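Local coordinates for protein probable acetolactate synthase isozyme III (Small subunit) (Nitrosomonas europaea ATCC 19718, PDB 2PC6) that is probably a small, regulatory-type subunit of acetolactate synthase, built from two ACT-like domains, paired as a dimer and binding a calcium ion, at residues A[15-20]-A[69-74]; A[22-27]-A[64-69]; A[29-34]-A[50-55]; A[85-90]-A[149-154]; A[92-97]-A[142-147]. All coordinates share one frame; numbering follows the deposited sequence. Where two conformers were deposited one is given.

Contact 1: A[15-20]-A[69-74]; sequences AGALSR and LIEVVK. With CA (calcium ion), chain E.
Arg20 grips Glu71 side-on with two nitrogens. Glu71 is modelled in two conformers and this pairing belongs to one of them, so it is less than certain. NE of Arg20 reaches OE1 of Glu71 at 3.1 Å and NH2 of Arg20 reaches OE2 of Glu71 at 3.0 Å. Both oxygens lie near the guanidinium plane, but the carboxylate is turned 36° against it: OE2 is met on its syn lone pair, OE1 on the syn side but tilted out of the carboxylate plane. OE1 of Glu71 also packs 3.2 Å from CA of Ala17. A bend at chi3 (-77°) turns the guanidinium so that Gly16 C lies over one face, toward its rim, and Arg20 NH2 makes a weak bond to Ala15 O, 3.1 Å. Gly16 is the N-cap; its carbonyl takes both Arg20 N and the hydroxyl of Ser19, at 2.9 Å from OG to O. Glu14 brings a second carboxylate close to OE2 of Glu71, which the arginine probably offsets. Behind Glu71, the type I turn from Leu69 to Val72 directs Leu69 O and Val72 O to the calcium ion, each at 2.5 Å. Asn67 O and two waters complete the modelled ligands. In this conformer the salt bridge ties the start of the first helix to the turn before the last strand of a βαββαβ ACT domain.

Contact 2: A[22-27]-A[64-69]; sequences AGLFSA and KQLNKL. With CA (calcium ion), chain E.
Leu24 of helix 17-28 meets Gln65, Leu66 and Leu69 at the end of helix 56-68, in the helix pair of the βαββαβ ACT fold. The two short helical segments run roughly antiparallel, at 145°, with axes 10.7 Å apart at closest approach. No hydrogen bond joins them; the contact is apolar, with one amide laid against it. Leu24 contributes more than any other residue. With CG anti to the backbone N (chi1 -180°), its branched end reaches across to the other helix, where CD1 of Leu24 lies 3.6 Å from the backbone O of Gln65. The extended side chain of Gln65 comes back over the leucine, its NE2 3.6 Å from CG of Leu24. The other end of that amide is used elsewhere, since OE1 of Gln65 is hydrogen-bonded to the hydroxyl of Tyr30. Beneath, toward the sheet, Phe25 and Leu66 cross at about a right angle, CE1 of Phe25 standing 4.2 Å from CD1 of Leu66; Leu66 also rests on Leu75 of strand 72-77, and Phe25 packs on Ile32. Beyond Leu66 the helix runs out into the calcium site, to which the backbone O of Asn67 contributes a 2.4 Å bond. Leu69, whose carbonyl also binds the ion, turns its side chain the other way, into the helix interface. There CD1 of Leu24 sits against the whole isopropyl group, 3.9 Å from both CG and CD1 of Leu69 and 4.0 Å from its CD2.

Contact 3: A[29-34]-A[50-55]; sequences GYNIES and LVTNGP
Asn31 offers two oxygens to strand 45-54. Its backbone O accepts the hydroxyl of Thr52; this bond, from OG1 of Thr52 to O of Asn31, is modelled at 2.5 Å, shorter than expected, so its exact length is doubtful. Its side-chain OD1 takes the backbone N of Asn53 at 2.8 Å. This second bond is bent, 136° at the hydrogen, and the donor sits above the amide's carbonyl plane rather than on a lone pair. Thr52 reaches Asn31 because OG1 is anti to its own backbone N (chi1 -170°). Farther along, Glu33 N donates to Val51 O at 2.7 Å, and Val51 N gives a nearly straight bond of 3.0 Å to Ser34 O. The side chain of Glu33 runs alongside that of Val51, pointing the same way, OE1 3.2 Å from CG1 of Val51, but its polar partner is Arg4, which forms a salt bridge with OE1. Ser34 OG touches CG2 of Val51 at 3.6 Å. The other edge of the strand is bonded through Leu50, Thr52 and Gly54 to strand 3-12. Helix 17-28 closes at Gly29 in a Schellman motif. This is the first helix-to-strand connection of the ferredoxin-like ACT fold, leading to its outermost second strand.

Contact 4: A[85-90]-A[149-154]; sequences ERELML and ARTGVS
Glu85 and Val153 cross at about a right angle, OE1 of Glu85 resting 3.4 Å from CG2 of Val153. CG of Glu85 lies between the backbone N and the carbonyl carbon (chi1 67°) and the chain bends at chi2, which brings the carboxylate there. The other oxygen, OE2, accepts from the backbone N of Arg130. Arg86 pairs with Ser154 by two backbone bonds, 3.0 Å from Arg86 N to Ser154 O and 2.9 Å from Ser154 N to Arg86 O. Glu87 extends over strand 145-157 to Arg150 and forms a salt bridge with its NE, though the crowded modelling of OE2 makes its details doubtful; Arg150 NH2 forms its salt bridge with Asp134. At Leu88 the pairing changes. Leu88 O still takes Thr151 N at 2.8 Å, but Leu88 N goes to the side-chain OG1 of Thr151, at 3.0 Å, the hydroxyl standing in for a backbone acceptor. Selenomethionine Met89 faces Arg150 as a non-hydrogen-bonded pair, its SE 4.3 Å from NH1 of Arg150, and packs on Leu133 and Leu137 of helix 130-139. Leu90 closes the run with a hydrogen-bonded pair, Leu90 N to Ala149 O at 2.6 Å and Ala149 N to Leu90 O at 2.7 Å. The register slips by one residue around Gly152, whose phi is positive. On the side of Arg86 and Ser154 lies the second subunit. Two antiparallel ladders with an irregular link thus join the first and last strands of the second, ferredoxin-like ACT-type sheet.

Contact 5: A[92-97]-A[142-147]; sequences KVRAVG and CNLILE
The guanidinium of Arg94 has Leu146 over one face: CD1 of Leu146 stands above the plane, offset toward the rim, and CD2 of Leu146 is 4.1 Å from NH2 of Arg94. Successive bends at chi2 (61°) and chi3 (62°) curl the arginine over the leucine. At its nitrogens, NH1 donates to Glu120 O and NH2 forms a salt bridge with Glu160 of the second subunit. The other flat group, the carboxylate of Glu147, is met by Lys92 NZ nearly end-on to the C-O bond, 2.8 Å from OE2. The two side chains run alongside, pointing the same way, while CG of Lys92 touches CD1 of Leu146 at 3.7 Å. OE1 of Glu147 forms a salt bridge with Arg47 and accepts from the backbone N of Leu163, both of the second subunit. Beneath these side chains the backbones form a classic beta bulge, Leu146 and Glu147 both facing Lys92: Lys92 O accepts Leu146 N at 2.7 Å and, weakly, Glu147 N at 3.4 Å, and Lys92 N donates to Glu147 O at 2.9 Å. Past the bulge, Arg94 N bonds straight to Leu144 O at 3.1 Å. On the opposite face from Lys92 and Glu147, CG1 of Val93 packs 4.3 Å from CG1 of Ile145. Lys92 NZ has further acceptors in the carbonyls of Ser157 and Gly159 of the second subunit. With so many partners the buried lysine and glutamate are probably both charged, and the bulged strand pair offers a polar seam to which C-terminal residues of the other chain are bonded.

Contacts 1, 2 and 3 lie in the first ACT-like domain, contacts 4 and 5 in the second. Contacts 1 and 2, with centres about 9 Å apart, share Leu69 and the calcium ion, which draws ligands from both. Contact 3 adjoins contact 2 (centres about 12 Å apart): CZ of Phe25 packs 3.5 Å from CD1 of Leu50. Between the domains, Ser34 OG of contact 3 packs 3.9 Å from CA of Gly152 in contact 4, the centres being about 16 Å apart. Contact 5 continues the same strand pair as contact 4, about 20 Å away, centre to centre, and lies about 39 Å, centre to centre, from contact 1. All five touch the second subunit.

Contact 1: A[15-20]-A[69-74]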
# COMPACT_ATOMS: atom_id res chain seq x y z
N ALA A 15 3.89 0.15 18.42
CA ALA A 15 2.55 -0.41 18.63
C ALA A 15 1.60 0.69 19.09
O ALA A 15 1.83 1.34 20.11
CB ALA A 15 2.59 -1.58 19.69
N GLY A 16 0.53 0.88 18.32
CA GLY A 16 -0.47 1.87 18.67
C GLY A 16 -0.32 3.12 17.84
O GLY A 16 -1.30 3.82 17.58
N ALA A 17 0.92 3.39 17.42
CA ALA A 17 1.22 4.52 16.52
C ALA A 17 0.12 4.71 15.50
O ALA A 17 -0.44 5.81 15.37
CB ALA A 17 2.52 4.30 15.78
N LEU A 18 -0.20 3.63 14.79
CA LEU A 18 -1.16 3.75 13.70
C LEU A 18 -2.58 3.81 14.23
O LEU A 18 -3.42 4.54 13.67
CB LEU A 18 -1.00 2.63 12.64
CG LEU A 18 -2.26 2.53 11.75
CD1 LEU A 18 -2.34 3.72 10.78
CD2 LEU A 18 -2.35 1.23 10.98
N SER A 19 -2.88 3.04 15.29
CA SER A 19 -4.24 3.12 15.83
C SER A 19 -4.55 4.54 16.36
O SER A 19 -5.69 4.99 16.31
CB SER A 19 -4.50 2.09 16.93
OG SER A 19 -3.86 2.55 18.10
N ARG A 20 -3.52 5.24 16.87
CA ARG A 20 -3.71 6.62 17.32
C ARG A 20 -3.90 7.61 16.15
O ARG A 20 -4.70 8.55 16.25
CB ARG A 20 -2.58 7.05 18.27
CG ARG A 20 -2.84 6.50 19.67
CD ARG A 20 -1.73 6.89 20.71
NE ARG A 20 -0.53 6.07 20.54
CZ ARG A 20 -0.38 4.86 21.08
NH1 ARG A 20 -1.37 4.31 21.80
NH2 ARG A 20 0.76 4.18 20.90
N LEU A 69 0.53 15.05 17.64
CA LEU A 69 0.83 13.70 18.12
C LEU A 69 2.32 13.56 18.27
O LEU A 69 3.04 13.95 17.37
CB LEU A 69 0.32 12.64 17.13
CG LEU A 69 -1.17 12.58 16.81
CD1 LEU A 69 -1.48 11.46 15.83
CD2 LEU A 69 -2.02 12.42 18.09
N ILE A 70 2.81 13.04 19.39
CA ILE A 70 4.28 12.86 19.55
C ILE A 70 4.89 11.79 18.60
O ILE A 70 6.08 11.81 18.31
CB ILE A 70 4.77 12.63 21.02
CG1 ILE A 70 4.29 11.30 21.58
CG2 ILE A 70 4.42 13.83 21.91
N GLU A 71 4.07 10.85 18.12
CA GLU A 71 4.58 9.76 17.29
C GLU A 71 4.72 10.18 15.81
O GLU A 71 5.34 9.46 15.00
CB GLU A 71 3.73 8.50 17.44
CG GLU A 71 3.95 7.74 18.75
CD GLU A 71 2.83 6.74 19.05
OE1 GLU A 71 1.67 6.95 18.61
OE2 GLU A 71 3.09 5.76 19.76
N VAL A 72 4.14 11.33 15.47
CA VAL A 72 4.30 11.93 14.18
C VAL A 72 5.48 12.91 14.21
O VAL A 72 5.49 13.88 14.94
CB VAL A 72 3.02 12.65 13.82
CG1 VAL A 72 3.24 13.62 12.63
CG2 VAL A 72 1.89 11.60 13.55
N VAL A 73 6.50 12.63 13.40
CA VAL A 73 7.81 13.25 13.57
C VAL A 73 8.05 14.40 12.56
O VAL A 73 8.50 15.47 12.94
CB VAL A 73 8.97 12.18 13.46
CG1 VAL A 73 10.34 12.86 13.49
CG2 VAL A 73 8.87 11.14 14.60
N LYS A 74 7.76 14.13 11.29
CA LYS A 74 7.73 15.13 10.23
C LYS A 74 6.48 14.85 9.40
O LYS A 74 5.89 13.76 9.47
CB LYS A 74 9.02 15.10 9.37
CG LYS A 74 10.14 16.04 9.87
CA CA E . 4.77 15.62 16.58
O HOH W 1 6.75 14.73 17.76
O HOH W 2 6.10 17.35 17.18

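Contact 2: A[22-27]-A[64-69]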
# COMPACT_ATOMS: atom_id res chain seq x y z
N ALA A 22 -5.18 6.72 13.28
CA ALA A 22 -6.50 6.43 12.69
C ALA A 22 -7.59 6.90 13.63
O ALA A 22 -8.66 7.32 13.15
CB ALA A 22 -6.65 4.97 12.35
N GLY A 23 -7.32 6.89 14.94
CA GLY A 23 -8.31 7.34 15.90
C GLY A 23 -8.61 8.83 15.78
O GLY A 23 -9.76 9.28 15.84
N LEU A 24 -7.56 9.62 15.60
CA LEU A 24 -7.68 11.06 15.39
C LEU A 24 -8.66 11.40 14.22
O LEU A 24 -9.54 12.22 14.39
CB LEU A 24 -6.28 11.66 15.17
CG LEU A 24 -6.10 13.16 14.93
CD1 LEU A 24 -4.66 13.55 15.24
CD2 LEU A 24 -6.44 13.51 13.49
N PHE A 25 -8.52 10.74 13.07
CA PHE A 25 -9.49 10.87 11.97
C PHE A 25 -10.91 10.50 12.37
O PHE A 25 -11.87 11.29 12.21
CB PHE A 25 -9.05 10.05 10.76
CG PHE A 25 -7.94 10.69 9.97
CD1 PHE A 25 -6.61 10.59 10.39
CD2 PHE A 25 -8.22 11.41 8.79
CE1 PHE A 25 -5.59 11.20 9.68
CE2 PHE A 25 -7.20 12.03 8.05
CZ PHE A 25 -5.89 11.92 8.50
N SER A 26 -11.04 9.29 12.91
CA SER A 26 -12.30 8.72 13.30
C SER A 26 -13.04 9.62 14.27
O SER A 26 -14.24 9.88 14.07
CB SER A 26 -12.08 7.39 13.97
OG SER A 26 -13.27 7.01 14.59
N ALA A 27 -12.37 10.10 15.31
CA ALA A 27 -13.11 10.84 16.32
C ALA A 27 -13.97 11.93 15.68
O ALA A 27 -15.06 12.25 16.18
CB ALA A 27 -12.16 11.45 17.37
N LYS A 64 -2.76 20.16 11.41
CA LYS A 64 -2.43 20.73 12.69
C LYS A 64 -2.52 19.62 13.75
O LYS A 64 -1.54 19.35 14.45
CB LYS A 64 -3.31 21.95 13.01
N GLN A 65 -3.67 18.93 13.83
CA GLN A 65 -3.81 17.88 14.85
C GLN A 65 -2.77 16.77 14.71
O GLN A 65 -2.30 16.25 15.72
CB GLN A 65 -5.20 17.25 14.87
CG GLN A 65 -6.31 18.06 15.50
CD GLN A 65 -7.66 17.42 15.16
OE1 GLN A 65 -8.44 17.94 14.35
NE2 GLN A 65 -7.90 16.23 15.72
N LEU A 66 -2.42 16.40 13.48
CA LEU A 66 -1.47 15.29 13.33
C LEU A 66 -0.09 15.62 13.90
O LEU A 66 0.55 14.77 14.54
CB LEU A 66 -1.36 14.83 11.88
CG LEU A 66 -2.39 13.85 11.35
CD1 LEU A 66 -2.38 13.87 9.84
CD2 LEU A 66 -2.05 12.50 11.83
N ASN A 67 0.37 16.84 13.65
CA ASN A 67 1.69 17.26 14.11
C ASN A 67 1.79 17.25 15.62
O ASN A 67 2.87 17.01 16.14
CB ASN A 67 2.08 18.63 13.54
CG ASN A 67 2.89 18.51 12.26
OD1 ASN A 67 2.60 19.18 11.25
ND2 ASN A 67 3.92 17.65 12.29
N LYS A 68 0.66 17.49 16.29
CA LYS A 68 0.59 17.51 17.73
C LYS A 68 0.90 16.14 18.33
O LYS A 68 1.46 16.08 19.44
CB LYS A 68 -0.80 17.98 18.23
CG LYS A 68 -0.93 19.48 18.50
N LEU A 69 0.53 15.05 17.64
CA LEU A 69 0.83 13.70 18.12
C LEU A 69 2.32 13.56 18.27
O LEU A 69 3.04 13.95 17.37
CB LEU A 69 0.32 12.64 17.13
CG LEU A 69 -1.17 12.58 16.81
CD1 LEU A 69 -1.48 11.46 15.83
CD2 LEU A 69 -2.02 12.42 18.09
CA CA E . 4.77 15.62 16.58
O HOH W 2 6.10 17.35 17.18
O HOH W 1 6.75 14.73 17.76

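Contact 3: A[29-34]-A[50-55]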
# COMPACT_ATOMS: atom_id res chain seq x y z
N GLY A 29 -14.56 12.26 12.16
CA GLY A 29 -15.29 11.86 10.99
C GLY A 29 -14.59 12.29 9.72
O GLY A 29 -15.22 12.35 8.66
N TYR A 30 -13.29 12.57 9.85
CA TYR A 30 -12.42 12.87 8.71
C TYR A 30 -12.31 11.66 7.81
O TYR A 30 -12.31 10.51 8.28
CB TYR A 30 -11.03 13.27 9.18
CG TYR A 30 -10.99 14.49 10.05
CD1 TYR A 30 -11.75 15.62 9.74
CD2 TYR A 30 -10.17 14.54 11.19
CE1 TYR A 30 -11.72 16.76 10.52
CE2 TYR A 30 -10.12 15.71 11.98
CZ TYR A 30 -10.90 16.81 11.64
OH TYR A 30 -10.88 17.99 12.38
N ASN A 31 -12.24 11.94 6.52
CA ASN A 31 -12.19 10.91 5.51
C ASN A 31 -10.76 10.41 5.38
O ASN A 31 -9.81 11.18 5.42
CB ASN A 31 -12.81 11.43 4.16
CG ASN A 31 -12.05 10.98 2.91
OD1 ASN A 31 -10.87 11.30 2.74
ND2 ASN A 31 -12.73 10.27 1.99
N ILE A 32 -10.63 9.11 5.28
CA ILE A 32 -9.39 8.50 4.87
C ILE A 32 -9.72 7.75 3.60
O ILE A 32 -10.47 6.78 3.61
CB ILE A 32 -8.82 7.51 5.93
CG1 ILE A 32 -8.36 8.28 7.16
CG2 ILE A 32 -7.64 6.73 5.35
CD1 ILE A 32 -7.70 7.44 8.22
N GLU A 33 -9.21 8.20 2.48
CA GLU A 33 -9.58 7.49 1.28
C GLU A 33 -8.79 6.20 1.24
O GLU A 33 -9.35 5.12 1.02
CB GLU A 33 -9.35 8.32 0.03
CG GLU A 33 -10.25 7.86 -1.07
CD GLU A 33 -9.88 8.43 -2.41
OE1 GLU A 33 -8.90 9.21 -2.49
OE2 GLU A 33 -10.57 8.09 -3.39
N SER A 34 -7.49 6.33 1.49
CA SER A 34 -6.56 5.22 1.38
C SER A 34 -5.33 5.48 2.28
O SER A 34 -5.00 6.62 2.58
CB SER A 34 -6.14 5.03 -0.08
OG SER A 34 -5.04 5.87 -0.39
N LEU A 50 -1.02 8.97 3.30
CA LEU A 50 -2.41 8.97 3.52
C LEU A 50 -3.13 9.93 2.53
O LEU A 50 -2.66 11.05 2.29
CB LEU A 50 -2.60 9.45 4.94
CG LEU A 50 -3.97 9.45 5.55
CD1 LEU A 50 -3.71 9.57 7.01
CD2 LEU A 50 -4.77 10.65 5.02
N VAL A 51 -4.25 9.49 1.97
CA VAL A 51 -5.01 10.35 1.09
C VAL A 51 -6.30 10.72 1.79
O VAL A 51 -7.02 9.85 2.28
CB VAL A 51 -5.38 9.65 -0.24
CG1 VAL A 51 -6.34 10.51 -1.04
CG2 VAL A 51 -4.14 9.31 -1.02
N THR A 52 -6.59 12.02 1.82
CA THR A 52 -7.84 12.52 2.37
C THR A 52 -8.55 13.53 1.43
O THR A 52 -7.93 14.14 0.54
CB THR A 52 -7.65 13.06 3.81
OG1 THR A 52 -8.94 13.31 4.39
CG2 THR A 52 -6.76 14.34 3.87
N ASN A 53 -9.86 13.64 1.60
CA ASN A 53 -10.68 14.45 0.71
C ASN A 53 -11.38 15.54 1.48
O ASN A 53 -12.24 15.25 2.33
CB ASN A 53 -11.74 13.60 -0.02
CG ASN A 53 -11.14 12.63 -1.04
OD1 ASN A 53 -10.36 13.01 -1.90
ND2 ASN A 53 -11.52 11.36 -0.94
N GLY A 54 -11.03 16.79 1.20
CA GLY A 54 -11.74 17.90 1.83
C GLY A 54 -11.38 19.29 1.38
O GLY A 54 -10.46 19.48 0.59
N PRO A 55 -12.12 20.29 1.87
CA PRO A 55 -11.74 21.69 1.69
C PRO A 55 -10.46 21.96 2.45
O PRO A 55 -10.19 21.30 3.44
CB PRO A 55 -12.92 22.47 2.29
CG PRO A 55 -13.59 21.52 3.21
CD PRO A 55 -13.40 20.17 2.60

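Contact 4: A[85-90]-A[149-154]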
# COMPACT_ATOMS: atom_id res chain seq x y z
N GLU A 85 3.69 9.83 -7.61
CA GLU A 85 2.94 8.82 -6.89
C GLU A 85 2.68 7.61 -7.75
O GLU A 85 2.58 7.72 -8.99
CB GLU A 85 1.67 9.37 -6.20
CG GLU A 85 0.61 9.84 -7.16
CD GLU A 85 -0.31 8.72 -7.67
OE1 GLU A 85 -0.42 7.65 -7.00
OE2 GLU A 85 -0.93 8.94 -8.75
N ARG A 86 2.61 6.46 -7.07
CA ARG A 86 2.32 5.18 -7.69
C ARG A 86 1.46 4.38 -6.78
O ARG A 86 1.52 4.52 -5.56
CB ARG A 86 3.59 4.39 -8.03
CG ARG A 86 4.42 5.02 -9.16
CD ARG A 86 3.62 5.14 -10.44
NE ARG A 86 4.46 5.56 -11.58
CZ ARG A 86 4.70 6.84 -11.87
NH1 ARG A 86 4.16 7.77 -11.09
NH2 ARG A 86 5.48 7.20 -12.91
N GLU A 87 0.62 3.57 -7.39
CA GLU A 87 -0.14 2.64 -6.62
C GLU A 87 -0.00 1.28 -7.26
O GLU A 87 0.20 1.19 -8.48
CB GLU A 87 -1.58 3.07 -6.65
CG GLU A 87 -2.43 2.38 -5.59
CD GLU A 87 -3.83 2.98 -5.54
OE1 GLU A 87 -4.09 3.99 -6.30
OE2 GLU A 87 -4.66 2.46 -4.74
N LEU A 88 -0.11 0.24 -6.45
CA LEU A 88 -0.20 -1.11 -6.99
C LEU A 88 -1.58 -1.72 -6.75
O LEU A 88 -2.21 -1.52 -5.72
CB LEU A 88 0.91 -2.02 -6.43
CG LEU A 88 0.96 -3.48 -6.94
CD1 LEU A 88 2.38 -3.97 -7.04
CD2 LEU A 88 0.25 -4.30 -5.94
N MSE A 89 -2.05 -2.47 -7.71
CA MSE A 89 -3.34 -3.09 -7.62
C MSE A 89 -3.31 -4.50 -8.20
O MSE A 89 -2.70 -4.77 -9.24
CB MSE A 89 -4.34 -2.23 -8.36
CG MSE A 89 -5.65 -2.86 -8.57
SE MSE A 89 -6.92 -1.53 -9.34
CE MSE A 89 -6.15 -1.39 -11.14
N LEU A 90 -4.01 -5.37 -7.50
CA LEU A 90 -4.30 -6.73 -7.91
C LEU A 90 -5.82 -6.89 -8.15
O LEU A 90 -6.64 -6.73 -7.22
CB LEU A 90 -3.86 -7.67 -6.79
CG LEU A 90 -2.61 -8.55 -6.90
CD1 LEU A 90 -1.44 -7.91 -7.62
CD2 LEU A 90 -2.22 -9.01 -5.52
N ALA A 149 -7.40 -5.97 -4.77
CA ALA A 149 -6.55 -5.55 -3.66
C ALA A 149 -5.56 -4.54 -4.20
O ALA A 149 -4.77 -4.80 -5.11
CB ALA A 149 -5.87 -6.70 -3.01
N ARG A 150 -5.62 -3.39 -3.57
CA ARG A 150 -5.15 -2.15 -4.09
C ARG A 150 -4.46 -1.52 -2.91
O ARG A 150 -5.06 -1.39 -1.84
CB ARG A 150 -6.37 -1.37 -4.54
CG ARG A 150 -6.14 0.06 -4.87
CD ARG A 150 -7.37 0.67 -5.49
NE ARG A 150 -7.03 1.96 -6.06
CZ ARG A 150 -7.69 2.53 -7.06
NH1 ARG A 150 -8.75 1.92 -7.59
NH2 ARG A 150 -7.30 3.71 -7.54
N THR A 151 -3.19 -1.16 -3.11
CA THR A 151 -2.26 -0.87 -2.00
C THR A 151 -2.39 0.52 -1.44
O THR A 151 -1.74 0.82 -0.43
CB THR A 151 -0.76 -0.92 -2.38
OG1 THR A 151 -0.49 -0.01 -3.46
CG2 THR A 151 -0.34 -2.29 -2.71
N GLY A 152 -3.17 1.38 -2.10
CA GLY A 152 -3.15 2.78 -1.71
C GLY A 152 -1.82 3.43 -2.09
O GLY A 152 -0.77 2.77 -2.15
N VAL A 153 -1.89 4.73 -2.36
CA VAL A 153 -0.80 5.50 -2.92
C VAL A 153 0.48 5.46 -2.11
O VAL A 153 0.48 5.41 -0.88
CB VAL A 153 -1.18 6.98 -3.09
CG1 VAL A 153 0.07 7.81 -3.44
CG2 VAL A 153 -2.22 7.14 -4.20
N SER A 154 1.57 5.46 -2.83
CA SER A 154 2.83 5.72 -2.22
C SER A 154 3.49 6.85 -3.02
O SER A 154 3.56 6.80 -4.25
CB SER A 154 3.63 4.47 -2.27
OG SER A 154 4.99 4.83 -2.18

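Contact 5: A[92-97]-A[142-147]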
# COMPACT_ATOMS: atom_id res chain seq x y z
N LYS A 92 -8.65 -9.55 -9.54
CA LYS A 92 -8.97 -10.93 -9.96
C LYS A 92 -10.26 -10.90 -10.77
O LYS A 92 -11.26 -10.41 -10.29
CB LYS A 92 -9.06 -11.87 -8.76
CG LYS A 92 -9.64 -13.23 -9.06
CD LYS A 92 -9.86 -14.06 -7.76
CE LYS A 92 -8.52 -14.25 -7.04
NZ LYS A 92 -8.68 -14.93 -5.73
N VAL A 93 -10.21 -11.42 -11.99
CA VAL A 93 -11.28 -11.28 -12.96
C VAL A 93 -11.67 -12.63 -13.49
O VAL A 93 -10.83 -13.52 -13.67
CB VAL A 93 -10.87 -10.40 -14.20
CG1 VAL A 93 -10.73 -8.95 -13.83
CG2 VAL A 93 -9.55 -10.95 -14.87
N ARG A 94 -12.96 -12.77 -13.74
CA ARG A 94 -13.55 -13.91 -14.35
C ARG A 94 -13.15 -13.82 -15.81
O ARG A 94 -13.31 -12.78 -16.44
CB ARG A 94 -15.07 -13.79 -14.16
CG ARG A 94 -15.97 -14.77 -14.93
CD ARG A 94 -15.74 -16.23 -14.59
NE ARG A 94 -16.00 -16.63 -13.21
CZ ARG A 94 -15.11 -17.23 -12.43
NH1 ARG A 94 -13.88 -17.46 -12.89
NH2 ARG A 94 -15.42 -17.59 -11.19
N ALA A 95 -12.62 -14.90 -16.37
CA ALA A 95 -12.14 -14.84 -17.72
C ALA A 95 -12.40 -16.16 -18.41
O ALA A 95 -11.57 -17.05 -18.35
CB ALA A 95 -10.63 -14.44 -17.77
N VAL A 96 -13.56 -16.24 -19.07
CA VAL A 96 -13.96 -17.41 -19.83
C VAL A 96 -14.42 -17.02 -21.25
O VAL A 96 -14.98 -15.93 -21.46
CB VAL A 96 -15.04 -18.27 -19.06
CG1 VAL A 96 -14.96 -18.06 -17.54
CG2 VAL A 96 -16.46 -17.99 -19.55
N GLY A 97 -14.16 -17.93 -22.21
CA GLY A 97 -14.37 -17.70 -23.64
C GLY A 97 -13.71 -16.44 -24.15
O GLY A 97 -12.52 -16.15 -23.89
N CYS A 142 -17.58 -4.36 -14.80
CA CYS A 142 -17.67 -4.60 -13.35
C CYS A 142 -18.07 -6.03 -13.00
O CYS A 142 -17.46 -6.62 -12.10
CB CYS A 142 -18.60 -3.57 -12.65
SG CYS A 142 -20.35 -3.59 -13.14
N ASN A 143 -19.03 -6.59 -13.72
CA ASN A 143 -19.52 -7.97 -13.47
C ASN A 143 -18.39 -9.02 -13.55
O ASN A 143 -18.44 -10.07 -12.90
CB ASN A 143 -20.70 -8.33 -14.40
CG ASN A 143 -20.32 -8.23 -15.87
OD1 ASN A 143 -19.68 -7.26 -16.29
ND2 ASN A 143 -20.67 -9.25 -16.65
N LEU A 144 -17.35 -8.71 -14.33
CA LEU A 144 -16.15 -9.53 -14.36
C LEU A 144 -15.31 -9.42 -13.11
O LEU A 144 -14.55 -10.33 -12.81
CB LEU A 144 -15.28 -9.29 -15.60
CG LEU A 144 -16.08 -9.51 -16.88
CD1 LEU A 144 -15.29 -9.27 -18.17
CD2 LEU A 144 -16.73 -10.88 -16.84
N ILE A 145 -15.40 -8.37 -12.34
CA ILE A 145 -14.42 -8.32 -11.28
C ILE A 145 -14.77 -9.26 -10.14
O ILE A 145 -15.85 -9.15 -9.58
CB ILE A 145 -14.21 -6.91 -10.80
CG1 ILE A 145 -13.43 -6.17 -11.89
CG2 ILE A 145 -13.42 -6.91 -9.49
CD1 ILE A 145 -13.50 -4.68 -11.74
N LEU A 146 -13.90 -10.20 -9.81
CA LEU A 146 -14.20 -11.06 -8.65
C LEU A 146 -13.84 -10.42 -7.30
O LEU A 146 -14.62 -10.50 -6.35
CB LEU A 146 -13.56 -12.43 -8.77
CG LEU A 146 -14.00 -13.27 -9.96
CD1 LEU A 146 -13.01 -14.39 -10.16
CD2 LEU A 146 -15.39 -13.80 -9.68
N GLU A 147 -12.65 -9.83 -7.23
CA GLU A 147 -12.21 -9.01 -6.07
C GLU A 147 -10.96 -8.22 -6.50
O GLU A 147 -10.38 -8.48 -7.54
CB GLU A 147 -11.92 -9.88 -4.83
CG GLU A 147 -10.85 -10.89 -5.13
CD GLU A 147 -10.54 -11.83 -3.97
OE1 GLU A 147 -10.97 -11.59 -2.83
OE2 GLU A 147 -9.84 -12.83 -4.23